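Local structure of golgin subfamily A member 4 (Homo sapiens, 1UPT) at residues Phe36-Asp39 / Gln40-Lys43. The protein takes part in vesicle trafficking at the Golgi, including endosome-to-Golgi transport, and binds small GTPases; this fragment is its C-terminal GRIP domain. Sequence-based numbering, arbitrary orientation.
Sequences FPDD and QTQK
Gln-42 folds back over the first turn of its helix to reach Asp-38. Gln-42 CB lies 3.5 Å from Asp-38 O, the same oxygen that takes the backbone hydrogen bond from Gln-42 N. Gln-42 CG keeps close to that carbonyl and passes 3.7 Å from OD1 of Asp-38. There the chain bends (chi2 -40°), which swings the amide round until Gln-42 NE2 donates to Asp-38 OD2 at 3.0 Å, on the syn side of the carboxylate and 28° out of its plane. Although the CB of Asp-38 points away, its chi1 of -167° brings the carboxylate back toward Gln-42.

One residue before Asp-38, Pro-37, the N-cap residue, offers its O to two donors of Thr-41: Thr-41 N approaches in the carbonyl plane, while Thr-41 OG1, 3.2 Å from Pro-37 O, stands well out of it. Thr-41 OG1 is also 3.3 Å from Phe-36 CB. Gln-40 runs extended past the proline ring, its OE1 3.5 Å from Pro-37 CD. Toward the interior, Phe-36 is buried against Thr-31 of helix 23-33 and Phe-15 of the second subunit. Lys-43 N to Asp-39 O continues the i to i+4 ladder that starts helix 38-57, a helix N-terminus with proline at the N-cap position within the dimeric, all-helical GRIP domain.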
ATOM      1  N   PHE B  36       1.230  -0.216  -9.923  1.00 25.87           N
ATOM      2  CA  PHE B  36       1.281   1.179 -10.350  1.00 27.65           C
ATOM      3  C   PHE B  36       1.793   1.206 -11.781  1.00 28.10           C
ATOM      4  O   PHE B  36       2.620   0.360 -12.141  1.00 27.69           O
ATOM      5  CB  PHE B  36       2.300   1.996  -9.531  1.00 27.21           C
ATOM      6  CG  PHE B  36       1.771   2.580  -8.256  1.00 26.85           C
ATOM      7  CD1 PHE B  36       1.300   1.757  -7.243  1.00 24.36           C
ATOM      8  CD2 PHE B  36       1.863   3.947  -8.015  1.00 28.17           C
ATOM      9  CE1 PHE B  36       0.854   2.279  -6.052  1.00 26.81           C
ATOM     10  CE2 PHE B  36       1.416   4.483  -6.825  1.00 28.72           C
ATOM     11  CZ  PHE B  36       0.904   3.642  -5.833  1.00 27.50           C
ATOM     12  N   PRO B  37       1.349   2.178 -12.574  1.00 29.37           N
ATOM     13  CA  PRO B  37       1.889   2.377 -13.925  1.00 29.77           C
ATOM     14  C   PRO B  37       3.302   2.899 -13.841  1.00 31.05           C
ATOM     15  O   PRO B  37       3.619   3.626 -12.907  1.00 30.37           O
ATOM     16  CB  PRO B  37       0.956   3.427 -14.537  1.00 30.46           C
ATOM     17  CG  PRO B  37       0.390   4.183 -13.388  1.00 30.25           C
ATOM     18  CD  PRO B  37       0.314   3.175 -12.248  1.00 29.62           C
ATOM     19  N   ASP B  38       4.148   2.526 -14.792  1.00 31.58           N
ATOM     20  CA  ASP B  38       5.543   2.853 -14.693  1.00 32.53           C
ATOM     21  C   ASP B  38       5.821   4.357 -14.677  1.00 31.86           C
ATOM     22  O   ASP B  38       6.797   4.753 -14.087  1.00 32.78           O
ATOM     23  CB  ASP B  38       6.355   2.163 -15.785  1.00 33.03           C
ATOM     24  CG  ASP B  38       7.837   2.245 -15.518  1.00 36.52           C
ATOM     25  OD1 ASP B  38       8.554   2.813 -16.372  1.00 39.83           O
ATOM     26  OD2 ASP B  38       8.369   1.833 -14.450  1.00 40.17           O
ATOM     27  N   ASP B  39       4.998   5.201 -15.291  1.00 31.76           N
ATOM     28  CA  ASP B  39       5.249   6.659 -15.199  1.00 32.18           C
ATOM     29  C   ASP B  39       5.167   7.159 -13.741  1.00 31.10           C
ATOM     30  O   ASP B  39       6.007   7.954 -13.284  1.00 31.71           O
ATOM     31  CB  ASP B  39       4.286   7.481 -16.067  1.00 32.48           C
ATOM     32  CG  ASP B  39       2.818   7.319 -15.650  1.00 35.75           C
ATOM     33  OD1 ASP B  39       2.161   8.340 -15.300  1.00 39.24           O
ATOM     34  OD2 ASP B  39       2.251   6.198 -15.633  1.00 37.12           O
ATOM     35  N   GLN B  40       4.153   6.705 -13.017  1.00 29.57           N
ATOM     36  CA  GLN B  40       3.981   7.115 -11.614  1.00 28.02           C
ATOM     37  C   GLN B  40       5.069   6.508 -10.721  1.00 27.11           C
ATOM     38  O   GLN B  40       5.577   7.151  -9.826  1.00 26.38           O
ATOM     39  CB  GLN B  40       2.601   6.695 -11.118  1.00 28.29           C
ATOM     40  CG  GLN B  40       1.420   7.434 -11.757  1.00 28.80           C
ATOM     41  CD  GLN B  40       0.126   7.142 -11.002  1.00 32.50           C
ATOM     42  OE1 GLN B  40       0.024   6.091 -10.361  1.00 31.01           O
ATOM     43  NE2 GLN B  40      -0.829   8.078 -11.026  1.00 32.08           N
ATOM     44  N   THR B  41       5.451   5.274 -11.003  1.00 26.50           N
ATOM     45  CA  THR B  41       6.496   4.608 -10.277  1.00 25.84           C
ATOM     46  C   THR B  41       7.802   5.357 -10.445  1.00 25.98           C
ATOM     47  O   THR B  41       8.487   5.632  -9.476  1.00 25.84           O
ATOM     48  CB  THR B  41       6.624   3.143 -10.788  1.00 26.39           C
ATOM     49  OG1 THR B  41       5.422   2.403 -10.497  1.00 25.86           O
ATOM     50  CG2 THR B  41       7.739   2.413 -10.078  1.00 27.46           C
ATOM     51  N   GLN B  42       8.138   5.757 -11.665  1.00 26.92           N
ATOM     52  CA  GLN B  42       9.403   6.441 -11.860  1.00 27.89           C
ATOM     53  C   GLN B  42       9.367   7.813 -11.198  1.00 27.78           C
ATOM     54  O   GLN B  42      10.375   8.244 -10.666  1.00 28.12           O
ATOM     55  CB  GLN B  42       9.800   6.482 -13.355  1.00 28.99           C
ATOM     56  CG  GLN B  42      10.186   5.080 -13.932  1.00 30.54           C
ATOM     57  CD  GLN B  42      11.024   4.186 -12.991  1.00 33.27           C
ATOM     58  OE1 GLN B  42      12.112   4.571 -12.543  1.00 33.88           O
ATOM     59  NE2 GLN B  42      10.503   2.996 -12.691  1.00 33.59           N
ATOM     60  N   LYS B  43       8.209   8.473 -11.147  1.00 27.91           N
ATOM     61  CA  LYS B  43       8.128   9.769 -10.454  1.00 28.01           C
ATOM     62  C   LYS B  43       8.394   9.613  -8.963  1.00 26.56           C
ATOM     63  O   LYS B  43       9.111  10.411  -8.367  1.00 26.18           O
ATOM     64  CB  LYS B  43       6.771  10.452 -10.677  1.00 28.25           C
ATOM     65  CG  LYS B  43       6.667  11.200 -12.011  1.00 31.40           C
ATOM     66  CD  LYS B  43       5.516  12.218 -12.019  1.00 32.59           C
ATOM     67  CE  LYS B  43       5.385  12.920 -13.373  1.00 33.32           C
ATOM     68  NZ  LYS B  43       5.059  11.936 -14.472  1.00 33.21           N
TER